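Local atomic coordinates of COPII coat assembly protein SEC16 (Saccharomyces cerevisiae, PDB entry 3MZK), a protein that takes part in starting assembly of the COPII coat that forms transport vesicles at the endoplasmic reticulum, in cargo selection and in autophagy. Residues K236-Y239 against E243-Q246; N326-E331 against K359-S364; W335-E340 against T376-Y381. One frame throughout, in Å; residues are numbered along the deposited sequence.

In the fold
Going along the chain from the N terminus, interaction 1 comes first and closes the shortest loop: three residues separate 236-239 from 243-246, so it joins two consecutive helices, 231-240 and 242-250. Interactions 2 and 3 follow and cross, because their segments alternate in the order 326-331, 335-340, 359-364, 376-381. Both start from helix 330-344 or its N-terminal turn; interaction 2 ties it to helix 356-368, interaction 3 to helix 372-387. Their centres lie about 10 Å apart, and the salt bridge of Lys359 NZ to Glu340 OE1, at 2.8 Å, joins them directly. Interaction 1 sits across the chain's centre, about 34 Å from interaction 2 between centres. All five helices belong to the Sec23-binding domain.

Interaction 1 (K236-Y239 against E243-Q246)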
ATOM      1  N   LYS B 236      24.003  -2.814   9.044  1.00 86.83           N
ATOM      2  CA  LYS B 236      24.696  -4.092   9.158  1.00 94.21           C
ATOM      3  C   LYS B 236      26.149  -3.961   8.719  1.00 89.01           C
ATOM      4  O   LYS B 236      27.000  -4.757   9.111  1.00 93.44           O
ATOM      5  CB  LYS B 236      23.989  -5.175   8.336  1.00 94.66           C
ATOM      6  N   SER B 237      26.430  -2.948   7.906  1.00 83.17           N
ATOM      7  CA  SER B 237      27.780  -2.726   7.404  1.00 91.34           C
ATOM      8  C   SER B 237      28.737  -2.322   8.523  1.00102.02           C
ATOM      9  O   SER B 237      29.909  -2.703   8.518  1.00109.08           O
ATOM     10  CB  SER B 237      27.775  -1.654   6.314  1.00 79.13           C
ATOM     11  OG  SER B 237      27.598  -0.364   6.871  1.00 79.88           O
ATOM     12  N   PHE B 238      28.233  -1.544   9.477  1.00 99.48           N
ATOM     13  CA  PHE B 238      29.035  -1.100  10.610  1.00102.67           C
ATOM     14  C   PHE B 238      29.723  -2.274  11.304  1.00111.30           C
ATOM     15  O   PHE B 238      30.930  -2.243  11.537  1.00122.30           O
ATOM     16  CB  PHE B 238      28.167  -0.352  11.623  1.00101.66           C
ATOM     17  CG  PHE B 238      27.537   0.902  11.087  1.00 87.07           C
ATOM     18  CD1 PHE B 238      26.465   1.487  11.743  1.00 77.17           C
ATOM     19  CD2 PHE B 238      28.017   1.504   9.938  1.00 92.75           C
ATOM     20  CE1 PHE B 238      25.880   2.647  11.261  1.00 75.42           C
ATOM     21  CE2 PHE B 238      27.435   2.666   9.448  1.00 85.46           C
ATOM     22  CZ  PHE B 238      26.365   3.237  10.112  1.00 71.71           C
ATOM     23  N   TYR B 239      28.948  -3.305  11.627  1.00100.09           N
ATOM     24  CA  TYR B 239      29.457  -4.457  12.368  1.00103.01           C
ATOM     25  C   TYR B 239      30.772  -4.993  11.810  1.00112.42           C
ATOM     26  O   TYR B 239      31.631  -5.450  12.565  1.00115.57           O
ATOM     27  CB  TYR B 239      28.420  -5.586  12.402  1.00 98.69           C
ATOM     28  CG  TYR B 239      27.167  -5.261  13.182  1.00 90.43           C
ATOM     29  CD1 TYR B 239      25.939  -5.150  12.545  1.00 91.23           C
ATOM     30  CD2 TYR B 239      27.211  -5.066  14.556  1.00 72.14           C
ATOM     31  CE1 TYR B 239      24.790  -4.856  13.254  1.00 93.01           C
ATOM     32  CE2 TYR B 239      26.068  -4.771  15.272  1.00 71.29           C
ATOM     33  CZ  TYR B 239      24.861  -4.667  14.619  1.00 85.40           C
ATOM     34  OH  TYR B 239      23.719  -4.372  15.329  1.00 84.64           O
ATOM     35  N   GLU B 243      36.334   0.805  11.608  1.00103.71           N
ATOM     36  CA  GLU B 243      36.579   2.223  11.366  1.00103.90           C
ATOM     37  C   GLU B 243      35.271   3.002  11.254  1.00102.01           C
ATOM     38  O   GLU B 243      35.158   4.120  11.761  1.00104.35           O
ATOM     39  CB  GLU B 243      37.418   2.418  10.102  1.00106.37           C
ATOM     40  N   THR B 244      34.284   2.403  10.595  1.00 89.11           N
ATOM     41  CA  THR B 244      33.002   3.061  10.379  1.00 82.52           C
ATOM     42  C   THR B 244      32.060   2.856  11.557  1.00 81.63           C
ATOM     43  O   THR B 244      31.117   3.620  11.745  1.00 91.31           O
ATOM     44  CB  THR B 244      32.315   2.549   9.104  1.00 82.23           C
ATOM     45  OG1 THR B 244      31.665   1.303   9.379  1.00 98.90           O
ATOM     46  CG2 THR B 244      33.335   2.357   7.996  1.00 73.67           C
ATOM     47  N   SER B 245      32.310   1.819  12.348  1.00 81.40           N
ATOM     48  CA  SER B 245      31.483   1.567  13.522  1.00 89.82           C
ATOM     49  C   SER B 245      31.847   2.534  14.642  1.00 87.58           C
ATOM     50  O   SER B 245      30.983   2.972  15.398  1.00 93.91           O
ATOM     51  CB  SER B 245      31.618   0.117  13.994  1.00 88.15           C
ATOM     52  OG  SER B 245      32.902  -0.128  14.535  1.00 90.73           O
ATOM     53  N   GLN B 246      33.129   2.869  14.743  1.00 86.59           N
ATOM     54  CA  GLN B 246      33.578   3.842  15.729  1.00 79.43           C
ATOM     55  C   GLN B 246      32.996   5.207  15.390  1.00 85.30           C
ATOM     56  O   GLN B 246      32.587   5.956  16.276  1.00 82.95           O
ATOM     57  CB  GLN B 246      35.105   3.908  15.777  1.00 68.63           C
TER
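Phe238 meets Thr244 and Ser245 across the tight bend between helices 231-240 and 242-250, two consecutive helices of the helical Sec23-binding domain, consistent with its place among the ACE1-like helical domains of coat proteins. The short connection brings the backbones close: the CA atoms of Phe238 and Ser245 are 4.6 Å apart. Followed outward, Phe238 begins with CB, which lies 4.2 Å from Ser245 CB. A chi1 of -62° places CG beside the backbone N, anti to the carbonyl carbon, and CD2 is then the ring atom nearest Thr244. It lies 3.7 Å from Thr244 OG1, which approaches the ring obliquely, and 4.2 Å from Thr244 O. None of the other ring atoms comes that close to 243-246. The ring also packs edge-to-face with Phe287 and touches Phe284 and Leu222, so its surroundings are mainly apolar.

No hydrogen bond crosses between the two segments. Thr244 OG1 is hydrogen-bonded to Asn241 O and Ser237 OG to Ala234 O, both close by in sequence, while Ser245 OG has weak bonds to Asn241 O and Asn242 O. The closest approach is a van der Waals one, from Phe238 O to Ser245 CB at 3.5 Å.

Interaction 2 (N326-E331 against K359-S364)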
ATOM      1  N   ASN B 326      19.699   1.378  33.141  1.00 46.57           N
ATOM      2  CA  ASN B 326      19.722   0.265  34.088  1.00 43.28           C
ATOM      3  C   ASN B 326      18.526   0.281  35.022  1.00 36.65           C
ATOM      4  O   ASN B 326      18.281   1.270  35.729  1.00 35.16           O
ATOM      5  CB  ASN B 326      21.008   0.252  34.912  1.00 49.41           C
ATOM      6  CG  ASN B 326      21.057  -0.911  35.883  1.00 47.15           C
ATOM      7  OD1 ASN B 326      20.411  -0.887  36.933  1.00 54.14           O
ATOM      8  ND2 ASN B 326      21.820  -1.940  35.536  1.00 42.48           N
ATOM      9  N   MET B 327      17.803  -0.832  35.035  1.00 31.44           N
ATOM     10  CA  MET B 327      16.540  -0.938  35.753  1.00 41.67           C
ATOM     11  C   MET B 327      16.588  -0.520  37.231  1.00 38.67           C
ATOM     12  O   MET B 327      15.567  -0.119  37.790  1.00 41.97           O
ATOM     13  CB  MET B 327      15.972  -2.348  35.596  1.00 40.30           C
ATOM     14  CG  MET B 327      14.576  -2.518  36.147  1.00 59.07           C
ATOM     15  SD  MET B 327      13.643  -3.762  35.245  1.00 66.60           S
ATOM     16  CE  MET B 327      14.960  -4.829  34.675  1.00137.46           C
ATOM     17  N   ASN B 328      17.764  -0.583  37.853  1.00 32.14           N
ATOM     18  CA  ASN B 328      17.893  -0.232  39.271  1.00 42.58           C
ATOM     19  C   ASN B 328      17.996   1.269  39.554  1.00 47.90           C
ATOM     20  O   ASN B 328      17.706   1.728  40.663  1.00 46.34           O
ATOM     21  CB  ASN B 328      19.078  -0.964  39.904  1.00 45.73           C
ATOM     22  CG  ASN B 328      18.668  -2.264  40.571  1.00 53.26           C
ATOM     23  OD1 ASN B 328      17.578  -2.364  41.137  1.00 55.60           O
ATOM     24  ND2 ASN B 328      19.540  -3.266  40.510  1.00 45.05           N
ATOM     25  N   THR B 329      18.411   2.032  38.551  1.00 37.29           N
ATOM     26  CA  THR B 329      18.608   3.466  38.720  1.00 39.56           C
ATOM     27  C   THR B 329      17.279   4.192  38.951  1.00 44.99           C
ATOM     28  O   THR B 329      16.246   3.803  38.399  1.00 43.34           O
ATOM     29  CB  THR B 329      19.340   4.066  37.505  1.00 40.67           C
ATOM     30  OG1 THR B 329      18.471   4.065  36.363  1.00 56.09           O
ATOM     31  CG2 THR B 329      20.598   3.257  37.183  1.00 34.82           C
ATOM     32  N   PHE B 330      17.306   5.245  39.767  1.00 49.13           N
ATOM     33  CA  PHE B 330      16.109   6.044  40.009  1.00 46.18           C
ATOM     34  C   PHE B 330      15.582   6.654  38.706  1.00 55.71           C
ATOM     35  O   PHE B 330      14.370   6.662  38.465  1.00 54.55           O
ATOM     36  CB  PHE B 330      16.370   7.134  41.049  1.00 43.61           C
ATOM     37  CG  PHE B 330      16.725   6.607  42.401  1.00 46.71           C
ATOM     38  CD1 PHE B 330      16.626   5.254  42.682  1.00 67.15           C
ATOM     39  CD2 PHE B 330      17.158   7.464  43.403  1.00 57.26           C
ATOM     40  CE1 PHE B 330      16.959   4.763  43.940  1.00 58.35           C
ATOM     41  CE2 PHE B 330      17.491   6.981  44.664  1.00 55.32           C
ATOM     42  CZ  PHE B 330      17.390   5.628  44.928  1.00 53.23           C
ATOM     43  N   GLU B 331      16.491   7.154  37.869  1.00 45.43           N
ATOM     44  CA  GLU B 331      16.108   7.687  36.561  1.00 45.25           C
ATOM     45  C   GLU B 331      15.271   6.668  35.797  1.00 46.63           C
ATOM     46  O   GLU B 331      14.202   6.993  35.272  1.00 42.79           O
ATOM     47  CB  GLU B 331      17.338   8.077  35.734  1.00 41.38           C
ATOM     48  CG  GLU B 331      18.163   9.213  36.315  1.00 62.28           C
ATOM     49  CD  GLU B 331      18.854   8.833  37.614  1.00 84.43           C
ATOM     50  OE1 GLU B 331      19.294   7.666  37.736  1.00 59.72           O
ATOM     51  OE2 GLU B 331      18.952   9.702  38.512  1.00106.34           O
ATOM     52  N   LYS B 359       8.070  -1.260  39.510  1.00 45.36           N
ATOM     53  CA  LYS B 359       7.156  -0.421  40.282  1.00 43.68           C
ATOM     54  C   LYS B 359       7.102  -0.840  41.751  1.00 51.46           C
ATOM     55  O   LYS B 359       7.073   0.006  42.648  1.00 39.71           O
ATOM     56  CB  LYS B 359       5.751  -0.456  39.685  1.00 42.49           C
ATOM     57  CG  LYS B 359       5.634   0.210  38.331  1.00 54.54           C
ATOM     58  CD  LYS B 359       4.180   0.336  37.922  1.00 53.21           C
ATOM     59  CE  LYS B 359       4.040   0.871  36.516  1.00 60.36           C
ATOM     60  NZ  LYS B 359       2.618   0.825  36.081  1.00 78.57           N
ATOM     61  N   ILE B 360       7.078  -2.150  41.990  1.00 46.70           N
ATOM     62  CA  ILE B 360       7.073  -2.679  43.348  1.00 33.72           C
ATOM     63  C   ILE B 360       8.387  -2.325  44.026  1.00 44.31           C
ATOM     64  O   ILE B 360       8.420  -1.924  45.191  1.00 54.57           O
ATOM     65  CB  ILE B 360       6.882  -4.205  43.357  1.00 43.19           C
ATOM     66  CG1 ILE B 360       5.567  -4.583  42.672  1.00 42.82           C
ATOM     67  CG2 ILE B 360       6.915  -4.749  44.781  1.00 44.10           C
ATOM     68  CD1 ILE B 360       5.322  -6.072  42.631  1.00 43.06           C
ATOM     69  N   TYR B 361       9.472  -2.472  43.279  1.00 41.92           N
ATOM     70  CA  TYR B 361      10.796  -2.092  43.749  1.00 44.27           C
ATOM     71  C   TYR B 361      10.833  -0.603  44.076  1.00 53.37           C
ATOM     72  O   TYR B 361      11.530  -0.174  44.998  1.00 49.14           O
ATOM     73  CB  TYR B 361      11.823  -2.448  42.677  1.00 36.77           C
ATOM     74  CG  TYR B 361      13.131  -1.709  42.752  1.00 34.49           C
ATOM     75  CD1 TYR B 361      13.982  -1.863  43.833  1.00 32.14           C
ATOM     76  CD2 TYR B 361      13.532  -0.880  41.713  1.00 41.03           C
ATOM     77  CE1 TYR B 361      15.192  -1.197  43.883  1.00 44.65           C
ATOM     78  CE2 TYR B 361      14.734  -0.210  41.757  1.00 34.51           C
ATOM     79  CZ  TYR B 361      15.558  -0.373  42.839  1.00 37.80           C
ATOM     80  OH  TYR B 361      16.752   0.294  42.868  1.00 44.58           O
ATOM     81  N   HIS B 362      10.071   0.175  43.312  1.00 50.67           N
ATOM     82  CA  HIS B 362       9.937   1.607  43.543  1.00 49.50           C
ATOM     83  C   HIS B 362       9.296   1.825  44.911  1.00 49.00           C
ATOM     84  O   HIS B 362       9.830   2.549  45.747  1.00 56.07           O
ATOM     85  CB  HIS B 362       9.093   2.237  42.428  1.00 52.80           C
ATOM     86  CG  HIS B 362       8.951   3.726  42.522  1.00 63.53           C
ATOM     87  ND1 HIS B 362       8.105   4.443  41.706  1.00 57.99           N
ATOM     88  CD2 HIS B 362       9.547   4.632  43.337  1.00 67.28           C
ATOM     89  CE1 HIS B 362       8.181   5.727  42.013  1.00 47.39           C
ATOM     90  NE2 HIS B 362       9.047   5.869  42.999  1.00 53.88           N
ATOM     91  N   ALA B 363       8.156   1.180  45.136  1.00 45.62           N
ATOM     92  CA  ALA B 363       7.469   1.250  46.427  1.00 48.85           C
ATOM     93  C   ALA B 363       8.376   0.830  47.576  1.00 46.34           C
ATOM     94  O   ALA B 363       8.334   1.412  48.653  1.00 60.20           O
ATOM     95  CB  ALA B 363       6.214   0.394  46.410  1.00 47.38           C
ATOM     96  N   SER B 364       9.192  -0.188  47.341  1.00 45.69           N
ATOM     97  CA  SER B 364      10.154  -0.644  48.337  1.00 41.30           C
ATOM     98  C   SER B 364      11.149   0.464  48.667  1.00 49.00           C
ATOM     99  O   SER B 364      11.509   0.659  49.827  1.00 55.71           O
ATOM    100  CB  SER B 364      10.892  -1.882  47.829  1.00 40.02           C
ATOM    101  OG  SER B 364      11.657  -2.486  48.852  1.00 54.76           O
TER
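Tyr361 OH donates to the backbone carbonyl Asn328 O at 2.8 Å, the one hydrogen bond that crosses this buried contact. The C=O...donor angle is 127° and the hydroxyl lies in the carbonyl plane, on a lone pair, while the carbonyl oxygen in turn lies in the plane of the phenol ring, at its edge. With CG anti to the backbone N of Tyr361 (chi1 159°), the ring is sent out from helix 356-368 to the loop.

The side chain of Asn328 also reaches the phenol, but by contact alone. Its OD1 lies obliquely by the CZ-OH end of the ring, 3.3 Å from Tyr361 OH, and the amide and ring planes are 64° apart. The amide nitrogen is used differently: Asn328 ND2 is hydrogen-bonded to an acidic side chain of the chain of another protein.

The accepting carbonyl belongs to a compact turn. Asn326 to Thr329 form a type I beta turn, and Asn326 OD1 takes the backbone N-H of Asn328 at 2.8 Å, an Asx turn. Asn326 O is gripped twice by Thr329, through its backbone N and, at 2.9 Å, its OG1. Thr329 is the N-cap of helix 330-344, its OG1 also being hydrogen-bonded to Ser332 N.

Tyr361 thus ties the capped start of helix 330-344 to the middle of helix 356-368. Its side chain also rests on Ile333 of helix 330-344, while Ile360, on the same helix as Tyr361, packs on helices 394-409 and 372-387.

Interaction 3 (W335-E340 against T376-Y381); sequences WDEIYE and TKYTDY
Glu337 and Tyr378 are the two residues that touch here, reaching from opposite directions between helices 330-344 and 372-387, alongside helix 356-368. The contact joins the first and third of three consecutive helices in the helical Sec23-binding domain, with the middle one packed against both residues. The nearest CA atoms, those of Glu337 and Tyr378, are 12.1 Å from each other, so long side chains must span the distance. Glu337 does so with CG anti to its own backbone N (chi1 -176°) and an extended chain beyond.

At the meeting point Tyr378 OH donates to Glu337 OE1 at 3.0 Å. The hydroxyl approaches on the syn side of the carboxylate, 26° out of its plane. Carboxylate and ring planes are 88° apart, and the carboxylate stands across the ring edge, near OH and CE1, with Tyr378 CE1 3.6 Å from Glu337 OE1. This is the tightly packed part: His362 packs edge-to-face with Tyr378 and touches Glu337, and Ala363, Leu366 and Phe66 also pack on the phenol.

Away from this point the contact thins out. Tyr381 and Glu340 start off toward the opposite segment, yet come no nearer than about 5 Å; Glu340 instead salt-bridges Lys359 and accepts from the backbone N of Phe352. Lys377 and Asp380 lie on the exposed side of helix 372-387.

Glu337 OE2 accepts from the backbone N of Leu70. A phenylalanine in place of Tyr378 would probably fill much the same space but leave Glu337 OE1 without its donor. Glu337 is buried, and these two neutral donors, one on each oxygen, are consistent with a carboxylate held largely by hydrogen bonds rather than by a direct salt bridge within this contact.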
ATOM      1  N   TRP B 335      11.691   7.405  34.453  1.00 38.37           N
ATOM      2  CA  TRP B 335      11.596   7.396  33.001  1.00 42.94           C
ATOM      3  C   TRP B 335      10.636   6.310  32.536  1.00 52.85           C
ATOM      4  O   TRP B 335       9.720   6.579  31.759  1.00 56.67           O
ATOM      5  CB  TRP B 335      12.963   7.183  32.364  1.00 36.34           C
ATOM      6  CG  TRP B 335      13.857   8.357  32.501  1.00 43.77           C
ATOM      7  CD1 TRP B 335      13.487   9.640  32.774  1.00 41.24           C
ATOM      8  CD2 TRP B 335      15.283   8.366  32.383  1.00 51.26           C
ATOM      9  NE1 TRP B 335      14.595  10.451  32.826  1.00 43.45           N
ATOM     10  CE2 TRP B 335      15.710   9.692  32.589  1.00 46.11           C
ATOM     11  CE3 TRP B 335      16.240   7.379  32.121  1.00 49.56           C
ATOM     12  CZ2 TRP B 335      17.053  10.059  32.540  1.00 44.61           C
ATOM     13  CZ3 TRP B 335      17.574   7.745  32.071  1.00 42.09           C
ATOM     14  CH2 TRP B 335      17.968   9.073  32.279  1.00 47.89           C
ATOM     15  N   ASP B 336      10.837   5.087  33.018  1.00 40.15           N
ATOM     16  CA  ASP B 336       9.984   3.979  32.615  1.00 42.01           C
ATOM     17  C   ASP B 336       8.509   4.243  32.886  1.00 57.14           C
ATOM     18  O   ASP B 336       7.661   3.943  32.044  1.00 65.99           O
ATOM     19  CB  ASP B 336      10.426   2.673  33.266  1.00 45.03           C
ATOM     20  CG  ASP B 336      11.656   2.086  32.605  1.00 59.36           C
ATOM     21  OD1 ASP B 336      11.939   2.475  31.453  1.00 48.50           O
ATOM     22  OD2 ASP B 336      12.335   1.241  33.231  1.00 57.50           O
ATOM     23  N   GLU B 337       8.193   4.815  34.042  1.00 51.86           N
ATOM     24  CA  GLU B 337       6.791   5.084  34.360  1.00 58.43           C
ATOM     25  C   GLU B 337       6.215   6.230  33.529  1.00 52.11           C
ATOM     26  O   GLU B 337       5.055   6.189  33.121  1.00 53.26           O
ATOM     27  CB  GLU B 337       6.587   5.347  35.851  1.00 54.10           C
ATOM     28  CG  GLU B 337       5.126   5.542  36.209  1.00 63.98           C
ATOM     29  CD  GLU B 337       4.866   5.451  37.694  1.00 70.25           C
ATOM     30  OE1 GLU B 337       5.805   5.121  38.449  1.00 61.93           O
ATOM     31  OE2 GLU B 337       3.712   5.706  38.104  1.00 73.82           O
ATOM     32  N   ILE B 338       7.032   7.246  33.280  1.00 49.09           N
ATOM     33  CA  ILE B 338       6.633   8.352  32.414  1.00 54.35           C
ATOM     34  C   ILE B 338       6.395   7.874  30.981  1.00 58.92           C
ATOM     35  O   ILE B 338       5.387   8.221  30.353  1.00 57.74           O
ATOM     36  CB  ILE B 338       7.691   9.468  32.419  1.00 52.87           C
ATOM     37  CG1 ILE B 338       7.729  10.138  33.796  1.00 48.56           C
ATOM     38  CG2 ILE B 338       7.406  10.483  31.314  1.00 43.74           C
ATOM     39  CD1 ILE B 338       8.818  11.176  33.961  1.00 41.37           C
ATOM     40  N   TYR B 339       7.323   7.070  30.473  1.00 52.49           N
ATOM     41  CA  TYR B 339       7.196   6.487  29.145  1.00 47.73           C
ATOM     42  C   TYR B 339       5.911   5.673  29.057  1.00 53.52           C
ATOM     43  O   TYR B 339       5.245   5.662  28.023  1.00 61.43           O
ATOM     44  CB  TYR B 339       8.412   5.612  28.841  1.00 50.37           C
ATOM     45  CG  TYR B 339       8.528   5.151  27.408  1.00 51.44           C
ATOM     46  CD1 TYR B 339       8.522   6.066  26.359  1.00 56.18           C
ATOM     47  CD2 TYR B 339       8.679   3.800  27.102  1.00 42.55           C
ATOM     48  CE1 TYR B 339       8.640   5.649  25.037  1.00 35.69           C
ATOM     49  CE2 TYR B 339       8.800   3.372  25.786  1.00 46.62           C
ATOM     50  CZ  TYR B 339       8.780   4.303  24.759  1.00 48.22           C
ATOM     51  OH  TYR B 339       8.897   3.888  23.453  1.00 53.43           O
ATOM     52  N   GLU B 340       5.552   5.004  30.147  1.00 53.49           N
ATOM     53  CA  GLU B 340       4.317   4.227  30.176  1.00 60.36           C
ATOM     54  C   GLU B 340       3.103   5.143  30.116  1.00 72.51           C
ATOM     55  O   GLU B 340       2.155   4.892  29.367  1.00 78.60           O
ATOM     56  CB  GLU B 340       4.250   3.365  31.433  1.00 58.44           C
ATOM     57  CG  GLU B 340       3.018   2.484  31.511  1.00 49.26           C
ATOM     58  CD  GLU B 340       2.910   1.762  32.839  1.00 70.90           C
ATOM     59  OE1 GLU B 340       3.074   2.425  33.885  1.00 73.15           O
ATOM     60  OE2 GLU B 340       2.668   0.536  32.840  1.00 75.79           O
ATOM     61  N   THR B 376       2.140   3.524  50.143  1.00 67.86           N
ATOM     62  CA  THR B 376       0.843   2.857  50.051  1.00 66.30           C
ATOM     63  C   THR B 376       0.079   3.295  48.807  1.00 58.99           C
ATOM     64  O   THR B 376      -0.676   2.511  48.234  1.00 71.88           O
ATOM     65  CB  THR B 376      -0.024   3.095  51.300  1.00 76.05           C
ATOM     66  OG1 THR B 376      -0.190   4.503  51.505  1.00107.96           O
ATOM     67  CG2 THR B 376       0.632   2.490  52.522  1.00 66.35           C
ATOM     68  N   LYS B 377       0.274   4.542  48.389  1.00 69.56           N
ATOM     69  CA  LYS B 377      -0.327   5.015  47.142  1.00 82.86           C
ATOM     70  C   LYS B 377       0.041   4.078  46.004  1.00 69.21           C
ATOM     71  O   LYS B 377      -0.762   3.832  45.112  1.00 67.63           O
ATOM     72  CB  LYS B 377       0.118   6.442  46.809  1.00 89.81           C
ATOM     73  CG  LYS B 377      -0.676   7.531  47.514  1.00 94.43           C
ATOM     74  CD  LYS B 377      -0.314   8.908  46.975  1.00 94.82           C
ATOM     75  CE  LYS B 377      -1.200   9.987  47.574  1.00102.80           C
ATOM     76  NZ  LYS B 377      -0.936  11.315  46.954  1.00109.67           N
ATOM     77  N   TYR B 378       1.262   3.551  46.053  1.00 68.32           N
ATOM     78  CA  TYR B 378       1.745   2.622  45.034  1.00 64.07           C
ATOM     79  C   TYR B 378       1.238   1.199  45.233  1.00 59.36           C
ATOM     80  O   TYR B 378       0.695   0.597  44.311  1.00 66.03           O
ATOM     81  CB  TYR B 378       3.272   2.632  44.971  1.00 52.04           C
ATOM     82  CG  TYR B 378       3.818   3.601  43.952  1.00 58.26           C
ATOM     83  CD1 TYR B 378       4.085   3.192  42.649  1.00 62.18           C
ATOM     84  CD2 TYR B 378       4.047   4.929  44.282  1.00 53.72           C
ATOM     85  CE1 TYR B 378       4.575   4.081  41.709  1.00 64.29           C
ATOM     86  CE2 TYR B 378       4.538   5.823  43.350  1.00 54.76           C
ATOM     87  CZ  TYR B 378       4.800   5.397  42.067  1.00 61.92           C
ATOM     88  OH  TYR B 378       5.290   6.291  41.140  1.00 58.99           O
ATOM     89  N   THR B 379       1.414   0.662  46.433  1.00 60.41           N
ATOM     90  CA  THR B 379       0.955  -0.694  46.715  1.00 70.48           C
ATOM     91  C   THR B 379      -0.537  -0.844  46.406  1.00 68.07           C
ATOM     92  O   THR B 379      -0.963  -1.844  45.828  1.00 67.09           O
ATOM     93  CB  THR B 379       1.248  -1.122  48.173  1.00 72.89           C
ATOM     94  OG1 THR B 379       0.412  -0.391  49.078  1.00 70.82           O
ATOM     95  CG2 THR B 379       2.711  -0.883  48.514  1.00 62.47           C
ATOM     96  N   ASP B 380      -1.325   0.156  46.777  1.00 72.40           N
ATOM     97  CA  ASP B 380      -2.756   0.134  46.496  1.00 79.54           C
ATOM     98  C   ASP B 380      -3.037   0.119  44.995  1.00 70.04           C
ATOM     99  O   ASP B 380      -3.748  -0.758  44.494  1.00 63.17           O
ATOM    100  CB  ASP B 380      -3.454   1.317  47.164  1.00 88.65           C
ATOM    101  CG  ASP B 380      -3.707   1.081  48.642  1.00 99.23           C
ATOM    102  OD1 ASP B 380      -3.218   0.067  49.185  1.00 99.07           O
ATOM    103  OD2 ASP B 380      -4.395   1.915  49.266  1.00 97.89           O
ATOM    104  N   TYR B 381      -2.476   1.089  44.280  1.00 55.26           N
ATOM    105  CA  TYR B 381      -2.646   1.143  42.838  1.00 58.62           C
ATOM    106  C   TYR B 381      -2.172  -0.149  42.188  1.00 62.11           C
ATOM    107  O   TYR B 381      -2.830  -0.682  41.292  1.00 71.83           O
ATOM    108  CB  TYR B 381      -1.892   2.332  42.243  1.00 57.23           C
ATOM    109  CG  TYR B 381      -1.782   2.277  40.736  1.00 61.91           C
ATOM    110  CD1 TYR B 381      -2.869   2.587  39.925  1.00 62.40           C
ATOM    111  CD2 TYR B 381      -0.591   1.913  40.123  1.00 57.64           C
ATOM    112  CE1 TYR B 381      -2.768   2.532  38.546  1.00 61.96           C
ATOM    113  CE2 TYR B 381      -0.480   1.856  38.746  1.00 56.31           C
ATOM    114  CZ  TYR B 381      -1.572   2.166  37.963  1.00 75.24           C
ATOM    115  OH  TYR B 381      -1.463   2.114  36.591  1.00 87.23           O
TER